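Local coordinates for protein malic enzyme (Entamoeba histolytica, PDB 3NV9) that probably catalyses the oxidative decarboxylation of malate to pyruvate, with NAD or NADP as the electron acceptor, at residues 413-418 and 440-445; 421-426 and 436-441; 89-94 and 366-371; 377-382 and 428-433. All blocks are in the same frame, centred on the assembly; numbering follows the deposited sequence.

Contact 1: residues 413-418 and 440-445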
# COMPACT_ATOMS: atom_id res chain seq x y z
N ILE A 413 -2.49 20.27 16.28
CA ILE A 413 -3.07 19.25 17.15
C ILE A 413 -2.19 18.02 17.11
O ILE A 413 -1.98 17.34 18.14
CB ILE A 413 -4.51 18.81 16.65
CG1 ILE A 413 -5.57 19.87 16.89
CG2 ILE A 413 -4.98 17.52 17.31
CD1 ILE A 413 -6.79 19.72 15.96
N PHE A 414 -1.69 17.65 15.94
CA PHE A 414 -1.27 16.26 15.83
C PHE A 414 0.11 15.92 16.38
O PHE A 414 0.25 14.87 16.93
CB PHE A 414 -1.55 15.71 14.44
CG PHE A 414 -2.93 15.97 14.02
CD1 PHE A 414 -3.96 15.20 14.53
CD2 PHE A 414 -3.21 17.04 13.19
CE1 PHE A 414 -5.29 15.51 14.22
CE2 PHE A 414 -4.51 17.33 12.82
CZ PHE A 414 -5.57 16.57 13.35
N PRO A 415 1.11 16.80 16.26
CA PRO A 415 2.37 16.52 16.95
C PRO A 415 2.20 16.59 18.45
O PRO A 415 2.89 15.87 19.18
CB PRO A 415 3.36 17.62 16.42
CG PRO A 415 2.44 18.69 15.86
CD PRO A 415 1.20 17.97 15.36
N LYS A 416 1.26 17.39 18.92
CA LYS A 416 1.01 17.40 20.34
C LYS A 416 0.34 16.06 20.78
O LYS A 416 0.78 15.44 21.79
CB LYS A 416 0.17 18.63 20.69
CG LYS A 416 -0.41 18.65 22.05
CD LYS A 416 -1.37 19.83 22.12
CE LYS A 416 -2.05 19.96 23.51
NZ LYS A 416 -1.03 20.55 24.49
N GLU A 417 -0.71 15.62 20.06
CA GLU A 417 -1.25 14.25 20.31
C GLU A 417 -0.13 13.23 20.30
O GLU A 417 -0.06 12.41 21.17
CB GLU A 417 -2.36 13.81 19.33
CG GLU A 417 -3.64 14.58 19.50
CD GLU A 417 -4.74 14.18 18.54
OE1 GLU A 417 -4.46 13.52 17.54
OE2 GLU A 417 -5.91 14.53 18.79
N ALA A 418 0.76 13.33 19.33
CA ALA A 418 1.74 12.29 19.14
C ALA A 418 2.66 12.21 20.36
O ALA A 418 2.99 11.11 20.82
CB ALA A 418 2.55 12.55 17.86
N GLN A 440 11.53 15.59 22.07
CA GLN A 440 12.15 14.82 20.99
C GLN A 440 11.07 14.16 20.13
O GLN A 440 11.25 14.06 18.92
CB GLN A 440 13.11 13.74 21.50
CG GLN A 440 14.40 14.29 22.15
CD GLN A 440 15.14 13.20 22.92
OE1 GLN A 440 14.51 12.41 23.61
NE2 GLN A 440 16.48 13.14 22.78
N VAL A 441 9.98 13.72 20.76
CA VAL A 441 8.92 13.01 20.05
C VAL A 441 8.11 14.00 19.26
O VAL A 441 7.83 13.77 18.09
CB VAL A 441 8.03 12.15 21.00
CG1 VAL A 441 6.75 11.65 20.28
CG2 VAL A 441 8.84 10.97 21.41
N TYR A 442 7.79 15.13 19.90
CA TYR A 442 7.11 16.25 19.26
C TYR A 442 7.86 16.65 18.03
O TYR A 442 7.26 16.80 16.93
CB TYR A 442 6.92 17.45 20.24
CG TYR A 442 6.08 18.59 19.64
CD1 TYR A 442 4.70 18.75 19.95
CD2 TYR A 442 6.66 19.50 18.75
CE1 TYR A 442 3.96 19.77 19.42
CE2 TYR A 442 5.92 20.52 18.19
CZ TYR A 442 4.60 20.64 18.52
OH TYR A 442 3.95 21.66 17.93
N ASP A 443 9.19 16.80 18.17
CA ASP A 443 10.03 17.27 17.04
C ASP A 443 9.95 16.33 15.81
O ASP A 443 9.90 16.79 14.64
CB ASP A 443 11.49 17.30 17.46
CG ASP A 443 11.85 18.48 18.39
OD1 ASP A 443 11.03 19.42 18.55
OD2 ASP A 443 13.01 18.46 18.92
N ILE A 444 9.94 15.03 16.07
CA ILE A 444 9.90 14.05 15.00
C ILE A 444 8.54 14.11 14.32
O ILE A 444 8.43 13.99 13.10
CB ILE A 444 10.16 12.64 15.58
CG1 ILE A 444 11.57 12.55 16.18
CG2 ILE A 444 9.94 11.52 14.54
CD1 ILE A 444 11.87 11.19 16.96
N ALA A 445 7.50 14.32 15.10
CA ALA A 445 6.15 14.28 14.56
C ALA A 445 5.96 15.52 13.74
O ALA A 445 5.49 15.47 12.61
CB ALA A 445 5.12 14.21 15.69
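The carbonyl O of P415 lies 3.5 Å from CD1 of Y442, but no hydrogen bond joins 413-418 to 440-445. This is apolar packing in a helical hairpin. Helix 413-428 and helix 438-461 follow each other in the chain, and their short segments run at 141° to one another. The axes approach to 8.2 Å, a distance suited to the small residues at the interface.

Y442 is the large side chain here. Its CG is anti to the backbone N (chi1 -174°), which swings the ring out to the first turn of helix 413-428. P415 meets one face of that ring in a CH-pi contact. Its CB sits 3.9 Å from the ring centroid, 16° off the normal. CG of P415 lies further along, near CZ and OH of Y442. K416 touches the same ring obliquely through its backbone N, while its amine end leads away. W438 also meets the Y442 ring, within the same helix.

V441 comes in on another side and lays CG1 against the carbonyl O of A418. K368 and I372 of helix 363-372 pack against A418 and V441. Between the two helices, CB of A445 touches CB of A418 at 3.8 Å and CA of P415 at 3.8 Å.

Contact 2: residues 421-426 and 436-441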
# COMPACT_ATOMS: atom_id res chain seq x y z
N VAL A 421 0.63 10.95 23.60
CA VAL A 421 0.39 9.52 23.44
C VAL A 421 1.70 8.71 23.64
O VAL A 421 1.69 7.63 24.20
CB VAL A 421 -0.15 9.20 22.04
CG1 VAL A 421 -0.02 7.68 21.70
CG2 VAL A 421 -1.59 9.73 21.89
N ALA A 422 2.80 9.23 23.14
CA ALA A 422 4.11 8.56 23.27
C ALA A 422 4.58 8.43 24.72
O ALA A 422 5.15 7.42 25.11
CB ALA A 422 5.16 9.28 22.44
N MET A 423 4.34 9.48 25.51
CA MET A 423 4.84 9.55 26.85
C MET A 423 4.02 8.56 27.68
O MET A 423 4.56 7.79 28.48
CB MET A 423 4.69 10.98 27.41
CG MET A 423 5.66 11.99 26.82
SD MET A 423 7.41 11.55 26.93
CE MET A 423 7.82 10.75 25.37
N GLN A 424 2.71 8.65 27.46
CA GLN A 424 1.74 7.71 28.00
C GLN A 424 2.10 6.27 27.64
O GLN A 424 2.05 5.41 28.50
CB GLN A 424 0.30 8.07 27.60
CG GLN A 424 -0.74 7.38 28.45
CD GLN A 424 -0.74 7.84 29.93
OE1 GLN A 424 -1.07 8.98 30.26
NE2 GLN A 424 -0.40 6.92 30.80
N ALA A 425 2.53 6.02 26.39
CA ALA A 425 2.90 4.61 26.03
C ALA A 425 4.07 4.15 26.91
O ALA A 425 4.02 3.08 27.51
CB ALA A 425 3.21 4.46 24.53
N ILE A 426 5.13 4.97 26.99
CA ILE A 426 6.22 4.74 27.96
C ILE A 426 5.70 4.54 29.40
O ILE A 426 6.07 3.57 30.05
CB ILE A 426 7.27 5.89 27.94
CG1 ILE A 426 7.87 6.00 26.53
CG2 ILE A 426 8.35 5.66 29.05
CD1 ILE A 426 8.74 7.19 26.34
N LEU A 436 13.13 8.67 24.96
CA LEU A 436 12.95 9.96 24.30
C LEU A 436 12.07 10.87 25.16
O LEU A 436 11.22 10.39 25.87
CB LEU A 436 12.35 9.81 22.91
CG LEU A 436 13.12 8.90 21.99
CD1 LEU A 436 12.28 8.73 20.77
CD2 LEU A 436 14.49 9.51 21.64
N THR A 437 12.29 12.16 25.09
CA THR A 437 11.53 13.04 25.90
C THR A 437 10.29 13.48 25.09
O THR A 437 10.16 13.17 23.90
CB THR A 437 12.35 14.27 26.22
OG1 THR A 437 12.90 14.77 24.99
CG2 THR A 437 13.49 13.92 27.23
N TRP A 438 9.43 14.26 25.72
CA TRP A 438 8.26 14.80 25.04
C TRP A 438 8.73 15.64 23.83
O TRP A 438 8.20 15.49 22.69
CB TRP A 438 7.40 15.61 26.03
CG TRP A 438 6.15 16.12 25.46
CD1 TRP A 438 4.92 15.56 25.56
CD2 TRP A 438 5.99 17.32 24.67
NE1 TRP A 438 4.00 16.33 24.90
CE2 TRP A 438 4.63 17.41 24.34
CE3 TRP A 438 6.86 18.32 24.23
CZ2 TRP A 438 4.11 18.45 23.59
CZ3 TRP A 438 6.36 19.36 23.46
CH2 TRP A 438 4.99 19.42 23.15
N GLN A 439 9.74 16.48 24.05
CA GLN A 439 10.16 17.39 22.98
C GLN A 439 10.75 16.63 21.80
O GLN A 439 10.52 17.00 20.65
CB GLN A 439 11.17 18.44 23.49
CG GLN A 439 11.51 19.51 22.46
CD GLN A 439 10.31 20.38 22.08
OE1 GLN A 439 9.68 21.08 22.94
NE2 GLN A 439 9.96 20.34 20.78
N GLN A 440 11.53 15.59 22.07
CA GLN A 440 12.15 14.82 20.99
C GLN A 440 11.07 14.16 20.13
O GLN A 440 11.25 14.06 18.92
CB GLN A 440 13.11 13.74 21.50
CG GLN A 440 14.40 14.29 22.15
CD GLN A 440 15.14 13.20 22.92
OE1 GLN A 440 14.51 12.41 23.61
NE2 GLN A 440 16.48 13.14 22.78
N VAL A 441 9.98 13.72 20.76
CA VAL A 441 8.92 13.01 20.05
C VAL A 441 8.11 14.00 19.26
O VAL A 441 7.83 13.77 18.09
CB VAL A 441 8.03 12.15 21.00
CG1 VAL A 441 6.75 11.65 20.28
CG2 VAL A 441 8.84 10.97 21.41
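M423 reaches across to the start of helix 438-461 and touches four residues there. Its chain is bent at chi2 (-54°) and chi3, and the bends lay the thioether along the first turn. CG meets CD1 of W438 at 3.9 Å, at the edge of the indole and near its plane. SD lies 3.6 Å from the backbone N of W438. The methyl CE ends 3.5 Å from the carbonyl O of L436, and also nears the O of T437 and CG2 of V441. Beside it, CB of A422 packs on CG1 of V441 at 3.6 Å.

The second shell fixes the helix start. T437 is the N-cap, and it forms a capping box with Q440. The backbone N of T437 gives a 2.7 Å bond to OE1 of Q440; the return bond, from Q440 N to T437 OG1, is weak. W438 is tied back by NE1 to OD2 of D420, on the helix that carries M423.

The contact closes the hairpin near its turn and is partly buried. V421 rests on I366 of helix 363-372. V421 and A425 also pack against M382 of helix 380-396.

Contact 3: residues 89-94 and 366-371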
# COMPACT_ATOMS: atom_id res chain seq x y z
N ARG A 89 8.41 0.31 6.22
CA ARG A 89 7.62 -0.36 7.29
C ARG A 89 7.46 0.46 8.59
O ARG A 89 6.36 0.60 9.14
CB ARG A 89 8.17 -1.74 7.62
CG ARG A 89 7.39 -2.46 8.73
CD ARG A 89 7.98 -3.87 9.04
NE ARG A 89 7.01 -4.70 9.78
CZ ARG A 89 7.28 -5.82 10.48
NH1 ARG A 89 8.53 -6.35 10.53
NH2 ARG A 89 6.27 -6.45 11.10
N GLY A 90 8.58 1.01 9.08
CA GLY A 90 8.55 1.79 10.32
C GLY A 90 7.59 2.95 10.34
O GLY A 90 7.17 3.38 11.42
N ASN A 91 7.19 3.46 9.16
CA ASN A 91 6.15 4.51 9.14
C ASN A 91 4.88 4.08 8.34
O ASN A 91 4.12 4.93 7.90
CB ASN A 91 6.79 5.83 8.64
CG ASN A 91 5.91 7.10 8.88
OD1 ASN A 91 5.72 7.89 7.94
ND2 ASN A 91 5.40 7.29 10.08
N PHE A 92 4.64 2.75 8.21
CA PHE A 92 3.64 2.21 7.23
C PHE A 92 2.46 1.63 7.97
O PHE A 92 2.62 0.69 8.80
CB PHE A 92 4.28 1.13 6.30
CG PHE A 92 3.56 0.87 4.98
CD1 PHE A 92 2.79 1.87 4.34
CD2 PHE A 92 3.74 -0.35 4.31
CE1 PHE A 92 2.17 1.64 3.07
CE2 PHE A 92 3.13 -0.62 3.05
CZ PHE A 92 2.32 0.38 2.44
N VAL A 93 1.27 2.17 7.69
CA VAL A 93 0.05 1.76 8.35
C VAL A 93 -0.89 1.12 7.34
O VAL A 93 -1.04 1.66 6.24
CB VAL A 93 -0.62 2.91 9.08
CG1 VAL A 93 -2.01 2.51 9.56
CG2 VAL A 93 0.30 3.35 10.32
N GLY A 94 -1.46 -0.06 7.69
CA GLY A 94 -2.49 -0.69 6.84
C GLY A 94 -3.89 -0.39 7.35
O GLY A 94 -4.16 -0.59 8.51
N ILE A 366 -2.68 9.65 17.50
CA ILE A 366 -2.48 8.33 18.17
C ILE A 366 -1.46 7.42 17.44
O ILE A 366 -0.48 6.97 18.03
CB ILE A 366 -3.83 7.64 18.46
CG1 ILE A 366 -4.64 8.48 19.43
CG2 ILE A 366 -3.67 6.23 19.06
CD1 ILE A 366 -6.19 8.13 19.48
N LEU A 367 -1.70 7.14 16.17
CA LEU A 367 -0.81 6.27 15.44
C LEU A 367 0.60 6.89 15.36
O LEU A 367 1.60 6.18 15.47
CB LEU A 367 -1.36 6.00 14.01
CG LEU A 367 -2.63 5.12 14.02
CD1 LEU A 367 -3.55 5.32 12.82
CD2 LEU A 367 -2.23 3.62 14.17
N LYS A 368 0.70 8.19 15.11
CA LYS A 368 2.01 8.74 14.90
C LYS A 368 2.82 8.53 16.19
O LYS A 368 4.00 8.14 16.15
CB LYS A 368 1.94 10.24 14.54
CG LYS A 368 3.30 10.84 14.16
CD LYS A 368 3.87 10.23 12.87
CE LYS A 368 5.20 10.87 12.46
NZ LYS A 368 5.78 10.11 11.34
N GLY A 369 2.18 8.79 17.33
CA GLY A 369 2.84 8.66 18.63
C GLY A 369 3.28 7.22 18.80
O GLY A 369 4.45 6.94 19.20
N ALA A 370 2.35 6.31 18.52
CA ALA A 370 2.62 4.90 18.71
C ALA A 370 3.73 4.38 17.83
O ALA A 370 4.47 3.49 18.26
CB ALA A 370 1.35 4.07 18.51
N LEU A 371 3.82 4.89 16.61
CA LEU A 371 4.84 4.49 15.66
C LEU A 371 6.24 4.96 16.11
O LEU A 371 7.25 4.20 15.97
CB LEU A 371 4.52 5.02 14.26
CG LEU A 371 3.43 4.31 13.42
CD1 LEU A 371 3.24 5.03 12.11
CD2 LEU A 371 3.81 2.79 13.17
O HOH W 1 7.56 2.20 13.95
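L371 has CG anti to its carbonyl carbon (chi1 -76°), which aims the fork of the side chain at 89-94. The two methyls then part. CD1 packs 3.8 Å from CG2 of V93, and CD2 lies 3.8 Å from the carbonyl O of G90. On the valine, CG2 is the branch that meets the leucine. N91 crosses L371 at about a right angle, with its amide beside CD1.

K368, one turn before L371, approaches from another side. Its chain bends at chi2 (65°) and runs straight beyond that, bringing NZ to 3.9 Å from CG of N91. Which end of the N91 amide faces the amine is doubtful. The main partner of K368 is D448 on helix 438-461, a salt bridge to OD2; a weak bond goes to the carbonyl O of G129.

A water links the two backbones. It donates to the O of G90 at 2.8 Å and to the O of L371 at 2.9 Å. L371 is near the end of helix 363-372, and the water joins that end to the short 3-10 turn before strand 92-97.

The contact joins the N-terminal domain to the NAD-binding domain. F92, pointing away from the helix, packs on I49 of the second subunit. Strand 92-97 lies inside a parallel sheet, between 131-136 and 164-167, and V93 bonds through its backbone to D131 and V133. Helix 363-372 packs over this sheet, with L371 also on A164 and L367 on N166.

Contact 4: residues 377-382 and 428-433. With SO4 (sulfate ion), chain C; SO4 (sulfate ion), chain I.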
# COMPACT_ATOMS: atom_id res chain seq x y z
N LYS A 377 0.97 -1.93 21.79
CA LYS A 377 -0.50 -1.95 21.81
C LYS A 377 -0.95 -0.51 21.89
O LYS A 377 -0.19 0.31 22.41
CB LYS A 377 -1.00 -2.64 23.09
CG LYS A 377 -0.86 -4.17 23.10
CD LYS A 377 -0.74 -4.81 24.56
CE LYS A 377 -1.50 -3.99 25.62
NZ LYS A 377 -1.32 -4.63 26.96
N ILE A 378 -2.18 -0.18 21.45
CA ILE A 378 -2.75 1.11 21.77
C ILE A 378 -3.55 0.89 23.01
O ILE A 378 -4.59 0.22 22.97
CB ILE A 378 -3.68 1.78 20.66
CG1 ILE A 378 -3.01 1.97 19.27
CG2 ILE A 378 -4.11 3.13 21.11
CD1 ILE A 378 -1.54 2.28 19.22
N THR A 379 -3.11 1.47 24.13
CA THR A 379 -3.84 1.24 25.40
C THR A 379 -4.93 2.27 25.52
O THR A 379 -4.90 3.26 24.79
CB THR A 379 -2.93 1.37 26.63
OG1 THR A 379 -2.45 2.71 26.66
CG2 THR A 379 -1.77 0.39 26.52
N ASP A 380 -5.87 2.05 26.43
CA ASP A 380 -6.92 3.01 26.72
C ASP A 380 -6.29 4.31 27.28
O ASP A 380 -6.72 5.40 26.96
CB ASP A 380 -7.95 2.45 27.71
CG ASP A 380 -8.90 1.41 27.09
OD1 ASP A 380 -8.79 1.13 25.86
OD2 ASP A 380 -9.78 0.87 27.85
N ASN A 381 -5.26 4.18 28.08
CA ASN A 381 -4.59 5.35 28.61
C ASN A 381 -4.07 6.26 27.49
O ASN A 381 -4.20 7.48 27.55
CB ASN A 381 -3.50 4.93 29.56
CG ASN A 381 -4.06 4.38 30.87
OD1 ASN A 381 -5.25 4.51 31.15
ND2 ASN A 381 -3.20 3.77 31.69
N MET A 382 -3.49 5.63 26.48
CA MET A 382 -2.91 6.32 25.37
C MET A 382 -4.01 7.05 24.62
O MET A 382 -3.86 8.24 24.30
CB MET A 382 -2.21 5.33 24.46
CG MET A 382 -0.84 4.96 24.96
SD MET A 382 -0.29 3.47 24.10
CE MET A 382 0.11 4.15 22.44
N ASP A 428 2.73 3.54 30.35
CA ASP A 428 1.97 2.31 30.39
C ASP A 428 2.87 1.04 30.29
O ASP A 428 2.42 -0.08 30.61
CB ASP A 428 0.91 2.33 29.29
CG ASP A 428 -0.20 3.35 29.55
OD1 ASP A 428 -0.48 3.75 30.73
OD2 ASP A 428 -0.84 3.76 28.54
N GLY A 429 4.11 1.20 29.84
CA GLY A 429 5.04 0.09 29.71
C GLY A 429 4.92 -0.68 28.40
O GLY A 429 5.52 -1.79 28.24
N VAL A 430 4.18 -0.09 27.45
CA VAL A 430 4.04 -0.69 26.13
C VAL A 430 5.04 -0.18 25.07
O VAL A 430 5.13 -0.77 23.98
CB VAL A 430 2.60 -0.65 25.67
CG1 VAL A 430 1.74 -1.28 26.75
CG2 VAL A 430 2.13 0.81 25.37
N ALA A 431 5.80 0.87 25.40
CA ALA A 431 6.79 1.41 24.46
C ALA A 431 8.07 0.60 24.41
O ALA A 431 8.58 0.16 25.44
CB ALA A 431 7.09 2.87 24.76
N ARG A 432 8.57 0.40 23.19
CA ARG A 432 9.80 -0.33 22.92
C ARG A 432 10.96 0.63 22.67
O ARG A 432 12.10 0.22 22.46
CB ARG A 432 9.58 -1.29 21.74
CG ARG A 432 8.64 -2.48 22.12
CD ARG A 432 8.50 -3.49 20.97
NE ARG A 432 7.52 -3.04 19.99
CZ ARG A 432 6.83 -3.81 19.15
NH1 ARG A 432 6.97 -5.14 19.17
NH2 ARG A 432 5.96 -3.24 18.30
N VAL A 433 10.65 1.91 22.67
CA VAL A 433 11.63 2.99 22.61
C VAL A 433 11.26 3.91 23.77
O VAL A 433 10.25 4.63 23.69
CB VAL A 433 11.50 3.82 21.30
CG1 VAL A 433 12.33 5.13 21.41
CG2 VAL A 433 11.88 3.00 20.08
S SO4 C . -5.28 -1.98 27.86
O1 SO4 C . -5.15 -2.22 29.28
O2 SO4 C . -3.97 -2.13 27.25
O3 SO4 C . -6.20 -2.96 27.29
O4 SO4 C . -5.92 -0.70 27.66
S SO4 I . 10.25 -6.76 21.41
O1 SO4 I . 10.31 -5.68 22.40
O2 SO4 I . 11.61 -7.00 20.94
O3 SO4 I . 9.69 -7.97 22.02
O4 SO4 I . 9.40 -6.40 20.28
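Two hydrogen bonds from 377-382 hold the carboxylate of D428, at the end of helix 413-428. T379 OG1 donates to OD2 at 2.7 Å. N381 ND2 donates to OD1 at 2.9 Å in a nearly straight bond (170°). The acceptor lies in the amide plane of N381, but both donors stand well out of the carboxylate plane. OD1 takes a further bond from Q424.

Caps come next. T379 is the N-cap of helix 380-396: M382 N donates to its OG1 at 3.1 Å, and T379 N gives a weak bond to SD of M382. OG1 thus serves as donor and acceptor at once. Across from it, G429 ends helix 413-428 in a Schellman motif, with positive phi.

The apolar contacts centre on V430. CG1 meets CG2 of T379 tip to tip, and CG2 packs 3.8 Å from SD of M382 and close to the carbonyl O of K377.

Two sulfates, probably from the crystallisation liquor, are bound. One accepts from D380 N at 3.0 Å, the other from NH1 of R432. Bonds from T379, N381 and Q424 and the nearby start of helix 380-396 would probably keep D428 charged; the end of its own helix would work against this.

Overall arrangement
Contacts 1 and 2 lie on one helical hairpin, with centres about 8 Å apart, and share Q440 and V441. Contact 4 lies where the first hairpin helix ends; its centre is about 11 Å from that of contact 2. A probable hydrogen bond from V430 N to A425 O, 3.2 Å, joins the two. The centre of contact 3 is about 13 Å from those of contact 1 and contact 4. Its helix, 363-372, is the common neighbour: A418 CB of contact 1 touches G369 N, A422 of contact 2 touches the O of G369, and I378 of contact 4 packs on A370. The bound sulfates lie at contact 4. The sodium site, T348, R350 and P354, shares no residue with these contacts.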